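PDB 4R1D: Tle cognate immunity protein 4 C-terminal domain-containing protein from Pseudomonas aeruginosa PAO1, which probably acts as the immunity protein that binds and blocks the lipase effector Tle4, protecting its own cell from the H2 type VI secretion system. Local coordinates for residues Asp157-Glu162 / Lys248-Thr253; Asn132-Ala137 / Tyr153-Ser158; Arg13-Leu18 / Ser294-Pro299. All coordinates share one frame; numbering follows the deposited sequence.

Contact 1. Residues Asp157-Glu162 / Lys248-Thr253; sequences DSFQVE and KEESLT
Leu-252 pushes its forked end into the bend of 157-162, and its two methyls do different work. CD1 lies against the backbone, 3.4 Å from Asp-157 O and nearly as close to Ser-158 O. CD2 turns to the other branch of the bend, where it meets the Phe-159 ring at CD1 (3.8 Å), the carbonyl of Gln-160 and the end of Glu-162, whose OE2 is 3.6 Å from that methyl. The leucine and glutamate side chains cross at about a right angle, and CD2 meets the carboxylate end.

Phe-159 has its CG anti to the backbone N (chi1 -179°), which swings the ring towards the backbone of Glu-250. CE1 comes to 3.4 Å from Glu-250 CA, while Glu-250 CB stands over one ring face, offset toward the rim. The ring thus rests against main chain and the base of a side chain, whereas the charged end of Glu-250 extends beyond it.

No direct hydrogen bond crosses this contact; a water does the job, donating to Glu-162 OE2 (2.7 Å) and to Leu-252 O (2.8 Å). Gln-160 NE2 donates to Glu-162 OE1 at 2.9 Å; the acceptor lies in the amide plane of Gln-160 and the bond is nearly straight (172°). OE2 also forms a salt bridge with Arg-13, which should favour the charged carboxylate.

The other chain of the complex packs its Asp-391 on Phe-159 and its Lys-392 on Glu-250, so these loops form part of the Tle4-Tli4 interface, consistent with a role in recognising the lipase. Segment 157-162 leads from strand 152-155 into strand 162-169, with Thr-184, just past strand 176-183, touching Phe-159; the loop holding 248-253 connects strand 236-245 to strand 256-263.

Contact 2. Residues Asn132-Ala137 / Tyr153-Ser158; sequences NLRSRA and YIAGDS
Tyr-153 lays its ring against Arg-134, and this pair buries more surface than any other residues of the contact. Arg-134 CB sits over the ring face in a CH-pi contact, 3.8 Å from the centroid of Tyr-153 and displaced toward the CE1 side. The tyrosine reaches it with CG between its own backbone N and carbonyl carbon (chi1 65°), leaning the ring across to the neighbouring strand. Its OH is hydrogen-bonded to Glu-144 OE1, which also makes a long, weak ion pair with Arg-134 NE.

Beyond CB the arginine bends at chi2 (-86°) and passes Ala-155: CG is 3.7 Å from Ala-155 CB, and the same methyl stands over the centre of one guanidinium face. Guanidinium and phenol planes are 62° apart, far from a parallel stack.

Backbone bonds hold the strands together. Arg-134 and Tyr-153 form a hydrogen-bonded antiparallel pair, Arg-134 N to Tyr-153 O at 2.9 Å and Tyr-153 N to Arg-134 O at 2.8 Å. Asn-132 O, at the end of helix 119-132, accepts from Ala-155 N at 2.8 Å. On the other sheet face Leu-133 CD1 meets Ile-154 CG1 at 4.0 Å.

Strand 152-155 also pairs with 146-149, so 133-135 adds an outer strand to a beta hairpin, completing a small three-stranded antiparallel sheet.

Contact 3. Residues Arg13-Leu18 / Ser294-Pro299; sequences RFLIDL and SIRVRP
Ser-294 OG has two partners: it accepts the backbone N-H of Asp-17 at 2.7 Å, nearly straight at 171°, and is hydrogen-bonded to Ile-291 O in helix 281-292. Just beyond, the chain becomes the short strand 296-297, an outer strand of a three-stranded antiparallel sheet whose middle strand is 14-18.

Leu-15 and Arg-296 are the hydrogen-bonded pair of that sheet, Leu-15 N to Arg-296 O at 2.7 Å and Arg-296 N to Leu-15 O longer, at 3.1 Å. Arg-296 curls back through a bend at chi2 (-79°). Its NH1 then serves two acceptors near the guanidinium plane: Ser-294 O at 2.8 Å and, in a salt bridge, Asp-17 OD1 at 3.0 Å. Carboxylate and guanidinium planes are almost perpendicular, and NH1 meets OD1 from above the carboxylate plane; OD1 also bonds Thr-8 OG1, and OD2 forms a salt bridge to Lys-3. Leu-15 CB lies over one guanidinium face, its CD1 is 3.8 Å from Pro-299 CD, and its CD2 packs against Arg-298 CG.

Ile-16 and Ile-295 run side by side in the same direction and, with Phe-14, pack on Phe-180 of strand 176-183. Arg-298 N bonds to Arg-13 O at 2.8 Å, while its NE bonds to Pro-142 O and its NH2 to Glu-144 O and Gly-146 O. A water bridges Phe-14 O and Arg-298 NH1, 2.7 Å from the latter.

Contact 3 is the buried one, joining two segments near the ends of the modelled chain through strand pairing, a salt bridge and apolar packing; contacts 1 and 2 lie along the chain inside the loop it closes. Contact 2 is also strand pairing, partly buried, with a CH-pi contact of an arginine CB on a tyrosine ring. Contact 1, partly buried too, has neither strand pairing nor a direct hydrogen bond: loops meet through a leucine and a phenylalanine, and the other chain reaches it alone among the three. Contacts 1 and 2 share Asp-157 and Ser-158. Arg-13 of contact 3 links them all, by a salt bridge from NE to Glu-162 and a probable hydrogen bond from NH1 to Gly-156 O.

Contact 1. Residues Asp157-Glu162 / Lys248-Thr253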
loop_
_atom_site.group_PDB
_atom_site.type_symbol
_atom_site.label_atom_id
_atom_site.label_comp_id
_atom_site.label_asym_id
_atom_site.label_seq_id
_atom_site.Cartn_x
_atom_site.Cartn_y
_atom_site.Cartn_z
ATOM N N ASP B 157 -28.171 -19.713 8.898
ATOM C CA ASP B 157 -27.773 -20.000 7.530
ATOM C C ASP B 157 -28.396 -18.996 6.575
ATOM O O ASP B 157 -28.579 -19.278 5.391
ATOM C CB ASP B 157 -28.148 -21.430 7.142
ATOM C CG ASP B 157 -29.605 -21.741 7.406
ATOM O OD1 ASP B 157 -30.397 -20.792 7.582
ATOM O OD2 ASP B 157 -29.959 -22.941 7.435
ATOM N N SER B 158 -28.734 -17.831 7.105
ATOM C CA SER B 158 -29.216 -16.735 6.282
ATOM C C SER B 158 -28.009 -16.066 5.651
ATOM O O SER B 158 -26.978 -15.890 6.300
ATOM C CB SER B 158 -29.985 -15.722 7.126
ATOM O OG SER B 158 -31.098 -16.335 7.754
ATOM N N PHE B 159 -28.130 -15.691 4.385
ATOM C CA PHE B 159 -26.985 -15.109 3.700
ATOM C C PHE B 159 -26.481 -13.837 4.374
ATOM O O PHE B 159 -27.263 -12.988 4.795
ATOM C CB PHE B 159 -27.288 -14.822 2.231
ATOM C CG PHE B 159 -26.122 -14.242 1.508
ATOM C CD1 PHE B 159 -25.098 -15.065 1.073
ATOM C CD2 PHE B 159 -26.009 -12.874 1.320
ATOM C CE1 PHE B 159 -23.991 -14.540 0.436
ATOM C CE2 PHE B 159 -24.906 -12.338 0.681
ATOM C CZ PHE B 159 -23.895 -13.174 0.236
ATOM N N GLN B 160 -25.159 -13.718 4.475
ATOM C CA GLN B 160 -24.503 -12.484 4.891
ATOM C C GLN B 160 -23.140 -12.484 4.211
ATOM O O GLN B 160 -22.632 -13.554 3.862
ATOM C CB GLN B 160 -24.319 -12.454 6.406
ATOM C CG GLN B 160 -23.611 -13.685 6.929
ATOM C CD GLN B 160 -23.475 -13.704 8.440
ATOM O OE1 GLN B 160 -24.153 -12.962 9.151
ATOM N NE2 GLN B 160 -22.585 -14.554 8.938
ATOM N N VAL B 161 -22.549 -11.310 4.000
ATOM C CA VAL B 161 -21.188 -11.270 3.469
ATOM C C VAL B 161 -20.228 -11.698 4.584
ATOM O O VAL B 161 -20.209 -11.096 5.658
ATOM C CB VAL B 161 -20.794 -9.876 2.967
ATOM C CG1 VAL B 161 -19.301 -9.816 2.678
ATOM C CG2 VAL B 161 -21.605 -9.489 1.731
ATOM N N GLU B 162 -19.440 -12.737 4.316
ATOM C CA GLU B 162 -18.585 -13.337 5.332
ATOM C C GLU B 162 -17.331 -13.882 4.667
ATOM O O GLU B 162 -17.361 -14.325 3.521
ATOM C CB GLU B 162 -19.340 -14.450 6.102
ATOM C CG GLU B 162 -19.846 -15.582 5.237
ATOM C CD GLU B 162 -20.620 -16.629 6.024
ATOM O OE1 GLU B 162 -21.279 -16.258 7.021
ATOM O OE2 GLU B 162 -20.555 -17.820 5.641
ATOM N N LYS B 248 -20.112 -19.294 -6.102
ATOM C CA LYS B 248 -21.423 -18.967 -6.650
ATOM C C LYS B 248 -21.931 -17.755 -5.904
ATOM O O LYS B 248 -21.592 -17.556 -4.745
ATOM C CB LYS B 248 -22.407 -20.117 -6.423
ATOM C CG LYS B 248 -21.946 -21.474 -6.919
ATOM C CD LYS B 248 -21.979 -21.561 -8.434
ATOM C CE LYS B 248 -21.769 -22.996 -8.899
ATOM N NZ LYS B 248 -21.601 -23.078 -10.377
ATOM N N GLU B 249 -22.751 -16.946 -6.562
ATOM C CA GLU B 249 -23.288 -15.740 -5.938
ATOM C C GLU B 249 -24.273 -16.052 -4.812
ATOM O O GLU B 249 -25.060 -16.995 -4.903
ATOM C CB GLU B 249 -23.944 -14.848 -6.995
ATOM C CG GLU B 249 -23.012 -14.553 -8.156
ATOM C CD GLU B 249 -23.405 -13.324 -8.947
ATOM O OE1 GLU B 249 -22.510 -12.749 -9.611
ATOM O OE2 GLU B 249 -24.597 -12.939 -8.906
ATOM N N GLU B 250 -24.229 -15.244 -3.757
ATOM C CA GLU B 250 -25.148 -15.396 -2.632
ATOM C C GLU B 250 -25.223 -16.828 -2.109
ATOM O O GLU B 250 -26.307 -17.374 -1.906
ATOM C CB GLU B 250 -26.549 -14.902 -3.012
ATOM C CG GLU B 250 -26.609 -13.419 -3.318
ATOM C CD GLU B 250 -28.028 -12.910 -3.478
ATOM O OE1 GLU B 250 -28.935 -13.740 -3.708
ATOM O OE2 GLU B 250 -28.234 -11.682 -3.367
ATOM N N SER B 251 -24.066 -17.438 -1.890
ATOM C CA SER B 251 -24.015 -18.798 -1.380
ATOM C C SER B 251 -23.033 -18.927 -0.214
ATOM O O SER B 251 -21.841 -18.655 -0.364
ATOM C CB SER B 251 -23.633 -19.772 -2.497
ATOM O OG SER B 251 -23.450 -21.079 -1.981
ATOM N N LEU B 252 -23.537 -19.355 0.941
ATOM C CA LEU B 252 -22.696 -19.480 2.133
ATOM C C LEU B 252 -21.763 -20.682 2.029
ATOM O O LEU B 252 -20.639 -20.651 2.539
ATOM C CB LEU B 252 -23.552 -19.601 3.402
ATOM C CG LEU B 252 -24.466 -18.425 3.742
ATOM C CD1 LEU B 252 -25.303 -18.692 4.984
ATOM C CD2 LEU B 252 -23.638 -17.155 3.908
ATOM N N THR B 253 -22.232 -21.741 1.370
ATOM C CA THR B 253 -21.495 -23.003 1.334
ATOM C C THR B 253 -20.782 -23.236 0.017
ATOM O O THR B 253 -20.023 -24.190 -0.126
ATOM C CB THR B 253 -22.414 -24.217 1.659
ATOM O OG1 THR B 253 -23.462 -24.312 0.683
ATOM C CG2 THR B 253 -23.020 -24.053 3.049
HETATM O O HOH W 1 -18.954 -18.736 3.698
#

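Contact 2. Residues Asn132-Ala137 / Tyr153-Ser158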
loop_
_atom_site.group_PDB
_atom_site.type_symbol
_atom_site.label_atom_id
_atom_site.label_comp_id
_atom_site.label_asym_id
_atom_site.label_seq_id
_atom_site.Cartn_x
_atom_site.Cartn_y
_atom_site.Cartn_z
ATOM N N ASN B 132 -27.157 -14.054 17.626
ATOM C CA ASN B 132 -26.661 -15.257 16.963
ATOM C C ASN B 132 -25.266 -15.733 17.388
ATOM O O ASN B 132 -24.840 -16.817 16.986
ATOM C CB ASN B 132 -26.660 -15.069 15.439
ATOM C CG ASN B 132 -28.045 -14.754 14.872
ATOM O OD1 ASN B 132 -29.076 -15.118 15.446
ATOM N ND2 ASN B 132 -28.065 -14.090 13.724
ATOM N N LEU B 133 -24.551 -14.942 18.181
ATOM C CA LEU B 133 -23.160 -15.292 18.504
ATOM C C LEU B 133 -23.098 -16.366 19.597
ATOM O O LEU B 133 -23.337 -16.076 20.760
ATOM C CB LEU B 133 -22.358 -14.052 18.912
ATOM C CG LEU B 133 -20.834 -14.241 18.950
ATOM C CD1 LEU B 133 -20.311 -14.782 17.621
ATOM C CD2 LEU B 133 -20.118 -12.948 19.322
ATOM N N ARG B 134 -22.781 -17.598 19.205
ATOM C CA ARG B 134 -22.807 -18.739 20.124
ATOM C C ARG B 134 -21.390 -19.162 20.474
ATOM O O ARG B 134 -20.541 -19.269 19.599
ATOM C CB ARG B 134 -23.513 -19.931 19.476
ATOM C CG ARG B 134 -24.927 -19.664 18.992
ATOM C CD ARG B 134 -25.965 -19.844 20.091
ATOM N NE ARG B 134 -27.261 -20.220 19.531
ATOM C CZ ARG B 134 -28.216 -19.358 19.190
ATOM N NH1 ARG B 134 -28.033 -18.055 19.359
ATOM N NH2 ARG B 134 -29.362 -19.801 18.686
ATOM N N SER B 135 -21.132 -19.423 21.751
ATOM C CA SER B 135 -19.806 -19.886 22.155
ATOM C C SER B 135 -19.554 -21.348 21.747
ATOM O O SER B 135 -20.499 -22.146 21.614
ATOM C CB SER B 135 -19.651 -19.734 23.669
ATOM O OG SER B 135 -20.716 -20.411 24.323
ATOM N N ARG B 136 -18.283 -21.696 21.550
ATOM C CA ARG B 136 -17.863 -23.079 21.346
ATOM C C ARG B 136 -16.450 -23.233 21.910
ATOM O O ARG B 136 -15.718 -22.252 22.031
ATOM C CB ARG B 136 -17.891 -23.470 19.851
ATOM C CG ARG B 136 -16.761 -22.844 19.012
ATOM C CD ARG B 136 -16.853 -23.162 17.508
ATOM N NE ARG B 136 -15.796 -22.422 16.818
ATOM C CZ ARG B 136 -14.621 -22.936 16.454
ATOM N NH1 ARG B 136 -14.356 -24.217 16.659
ATOM N NH2 ARG B 136 -13.713 -22.166 15.867
ATOM N N ALA B 137 -16.075 -24.456 22.277
ATOM C CA ALA B 137 -14.711 -24.727 22.715
ATOM C C ALA B 137 -13.799 -24.563 21.509
ATOM O O ALA B 137 -14.257 -24.690 20.373
ATOM C CB ALA B 137 -14.606 -26.143 23.297
ATOM N N TYR B 153 -19.325 -19.241 17.127
ATOM C CA TYR B 153 -19.828 -19.262 15.767
ATOM C C TYR B 153 -21.070 -18.409 15.643
ATOM O O TYR B 153 -21.839 -18.259 16.587
ATOM C CB TYR B 153 -20.106 -20.683 15.283
ATOM C CG TYR B 153 -21.216 -21.402 16.020
ATOM C CD1 TYR B 153 -20.982 -22.022 17.246
ATOM C CD2 TYR B 153 -22.485 -21.489 15.469
ATOM C CE1 TYR B 153 -22.000 -22.691 17.911
ATOM C CE2 TYR B 153 -23.502 -22.155 16.123
ATOM C CZ TYR B 153 -23.255 -22.753 17.337
ATOM O OH TYR B 153 -24.287 -23.414 17.970
ATOM N N ILE B 154 -21.250 -17.832 14.467
ATOM C CA ILE B 154 -22.416 -17.017 14.206
ATOM C C ILE B 154 -23.492 -17.957 13.697
ATOM O O ILE B 154 -23.406 -18.473 12.585
ATOM C CB ILE B 154 -22.082 -15.922 13.179
ATOM C CG1 ILE B 154 -20.909 -15.086 13.692
ATOM C CG2 ILE B 154 -23.319 -15.054 12.909
ATOM C CD1 ILE B 154 -20.310 -14.131 12.672
ATOM N N ALA B 155 -24.483 -18.228 14.539
ATOM C CA ALA B 155 -25.463 -19.259 14.228
ATOM C C ALA B 155 -26.428 -18.812 13.131
ATOM O O ALA B 155 -26.769 -17.634 13.032
ATOM C CB ALA B 155 -26.236 -19.656 15.490
ATOM N N GLY B 156 -26.860 -19.761 12.309
ATOM C CA GLY B 156 -27.827 -19.479 11.271
ATOM C C GLY B 156 -27.305 -19.828 9.893
ATOM O O GLY B 156 -26.143 -20.211 9.724
ATOM N N ASP B 157 -28.171 -19.713 8.898
ATOM C CA ASP B 157 -27.773 -20.000 7.530
ATOM C C ASP B 157 -28.396 -18.996 6.575
ATOM O O ASP B 157 -28.579 -19.278 5.391
ATOM C CB ASP B 157 -28.148 -21.430 7.142
ATOM C CG ASP B 157 -29.605 -21.741 7.406
ATOM O OD1 ASP B 157 -30.397 -20.792 7.582
ATOM O OD2 ASP B 157 -29.959 -22.941 7.435
ATOM N N SER B 158 -28.734 -17.831 7.105
ATOM C CA SER B 158 -29.216 -16.735 6.282
ATOM C C SER B 158 -28.009 -16.066 5.651
ATOM O O SER B 158 -26.978 -15.890 6.300
ATOM C CB SER B 158 -29.985 -15.722 7.126
ATOM O OG SER B 158 -31.098 -16.335 7.754
#

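Contact 3. Residues Arg13-Leu18 / Ser294-Pro299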
loop_
_atom_site.group_PDB
_atom_site.type_symbol
_atom_site.label_atom_id
_atom_site.label_comp_id
_atom_site.label_asym_id
_atom_site.label_seq_id
_atom_site.Cartn_x
_atom_site.Cartn_y
_atom_site.Cartn_z
ATOM N N ARG B 13 -17.475 -21.604 7.346
ATOM C CA ARG B 13 -18.420 -22.697 7.092
ATOM C C ARG B 13 -17.709 -24.017 6.857
ATOM O O ARG B 13 -18.360 -25.036 6.618
ATOM C CB ARG B 13 -19.301 -22.391 5.863
ATOM C CG ARG B 13 -20.027 -21.052 5.911
ATOM C CD ARG B 13 -21.297 -21.081 6.767
ATOM N NE ARG B 13 -21.783 -19.733 7.080
ATOM C CZ ARG B 13 -22.925 -19.473 7.714
ATOM N NH1 ARG B 13 -23.721 -20.473 8.084
ATOM N NH2 ARG B 13 -23.278 -18.219 7.976
ATOM N N PHE B 14 -16.381 -24.007 6.934
ATOM C CA PHE B 14 -15.589 -25.138 6.457
ATOM C C PHE B 14 -14.773 -25.855 7.527
ATOM O O PHE B 14 -14.564 -25.334 8.618
ATOM C CB PHE B 14 -14.688 -24.694 5.291
ATOM C CG PHE B 14 -15.459 -24.410 4.029
ATOM C CD1 PHE B 14 -15.530 -25.359 3.016
ATOM C CD2 PHE B 14 -16.156 -23.221 3.883
ATOM C CE1 PHE B 14 -16.262 -25.119 1.874
ATOM C CE2 PHE B 14 -16.900 -22.974 2.734
ATOM C CZ PHE B 14 -16.951 -23.921 1.734
ATOM N N LEU B 15 -14.318 -27.055 7.185
ATOM C CA LEU B 15 -13.355 -27.807 7.993
ATOM C C LEU B 15 -12.103 -28.073 7.160
ATOM O O LEU B 15 -12.178 -28.180 5.937
ATOM C CB LEU B 15 -13.945 -29.167 8.401
ATOM C CG LEU B 15 -15.265 -29.194 9.166
ATOM C CD1 LEU B 15 -15.725 -30.643 9.335
ATOM C CD2 LEU B 15 -15.116 -28.519 10.513
ATOM N N ILE B 16 -10.963 -28.205 7.832
ATOM C CA ILE B 16 -9.718 -28.570 7.183
ATOM C C ILE B 16 -8.829 -29.242 8.220
ATOM O O ILE B 16 -8.896 -28.905 9.399
ATOM C CB ILE B 16 -8.994 -27.328 6.604
ATOM C CG1 ILE B 16 -7.870 -27.757 5.659
ATOM C CG2 ILE B 16 -8.463 -26.429 7.728
ATOM C CD1 ILE B 16 -7.200 -26.581 4.925
ATOM N N ASP B 17 -8.005 -30.195 7.789
ATOM C CA ASP B 17 -7.084 -30.871 8.699
ATOM C C ASP B 17 -5.658 -30.351 8.553
ATOM O O ASP B 17 -5.185 -30.152 7.441
ATOM C CB ASP B 17 -7.097 -32.386 8.446
ATOM C CG ASP B 17 -8.498 -32.993 8.548
ATOM O OD1 ASP B 17 -9.405 -32.369 9.132
ATOM O OD2 ASP B 17 -8.690 -34.113 8.036
ATOM N N LEU B 18 -4.988 -30.112 9.680
ATOM C CA LEU B 18 -3.612 -29.650 9.687
ATOM C C LEU B 18 -2.800 -30.483 10.668
ATOM O O LEU B 18 -3.360 -31.030 11.617
ATOM C CB LEU B 18 -3.553 -28.174 10.089
ATOM C CG LEU B 18 -4.302 -27.242 9.138
ATOM C CD1 LEU B 18 -4.447 -25.836 9.726
ATOM C CD2 LEU B 18 -3.587 -27.217 7.794
ATOM N N SER B 294 -8.468 -32.466 2.482
ATOM C CA SER B 294 -9.209 -32.462 3.740
ATOM C C SER B 294 -10.236 -31.328 3.831
ATOM O O SER B 294 -10.974 -31.234 4.808
ATOM C CB SER B 294 -8.251 -32.399 4.938
ATOM O OG SER B 294 -7.830 -31.070 5.206
ATOM N N ILE B 295 -10.269 -30.453 2.826
ATOM C CA ILE B 295 -11.193 -29.320 2.840
ATOM C C ILE B 295 -12.622 -29.756 2.537
ATOM O O ILE B 295 -12.888 -30.371 1.499
ATOM C CB ILE B 295 -10.786 -28.256 1.797
ATOM C CG1 ILE B 295 -9.362 -27.758 2.085
ATOM C CG2 ILE B 295 -11.825 -27.133 1.737
ATOM C CD1 ILE B 295 -8.801 -26.817 1.004
ATOM N N ARG B 296 -13.538 -29.442 3.442
ATOM C CA ARG B 296 -14.952 -29.726 3.217
ATOM C C ARG B 296 -15.859 -28.790 4.007
ATOM O O ARG B 296 -15.476 -28.271 5.053
ATOM C CB ARG B 296 -15.281 -31.201 3.522
ATOM C CG ARG B 296 -15.338 -31.584 5.005
ATOM C CD ARG B 296 -13.961 -31.790 5.585
ATOM N NE ARG B 296 -14.006 -32.550 6.842
ATOM C CZ ARG B 296 -12.942 -32.833 7.589
ATOM N NH1 ARG B 296 -11.736 -32.410 7.229
ATOM N NH2 ARG B 296 -13.081 -33.541 8.707
ATOM N N VAL B 297 -17.062 -28.567 3.488
ATOM C CA VAL B 297 -18.076 -27.820 4.197
ATOM C C VAL B 297 -18.380 -28.562 5.483
ATOM O O VAL B 297 -18.470 -29.789 5.489
ATOM C CB VAL B 297 -19.373 -27.729 3.374
ATOM C CG1 VAL B 297 -20.457 -27.030 4.171
ATOM C CG2 VAL B 297 -19.121 -27.005 2.069
ATOM N N ARG B 298 -18.535 -27.825 6.573
ATOM C CA ARG B 298 -18.852 -28.452 7.846
ATOM C C ARG B 298 -20.246 -29.060 7.751
ATOM O O ARG B 298 -21.205 -28.348 7.462
ATOM C CB ARG B 298 -18.812 -27.424 8.978
ATOM C CG ARG B 298 -18.975 -28.047 10.368
ATOM C CD ARG B 298 -18.890 -27.014 11.485
ATOM N NE ARG B 298 -20.146 -26.291 11.679
ATOM C CZ ARG B 298 -20.375 -25.054 11.262
ATOM N NH1 ARG B 298 -19.422 -24.374 10.620
ATOM N NH2 ARG B 298 -21.552 -24.485 11.495
ATOM N N PRO B 299 -20.367 -30.378 7.990
ATOM C CA PRO B 299 -21.712 -30.974 7.996
ATOM C C PRO B 299 -22.552 -30.367 9.104
ATOM O O PRO B 299 -22.069 -30.265 10.236
ATOM C CB PRO B 299 -21.443 -32.452 8.313
ATOM C CG PRO B 299 -20.012 -32.678 7.926
ATOM C CD PRO B 299 -19.315 -31.377 8.232
HETATM O O HOH W 2 -21.245 -25.054 7.380
HETATM O O HOH W 3 -16.728 -24.538 10.247
HETATM O O HOH W 4 -10.748 -35.425 8.899
#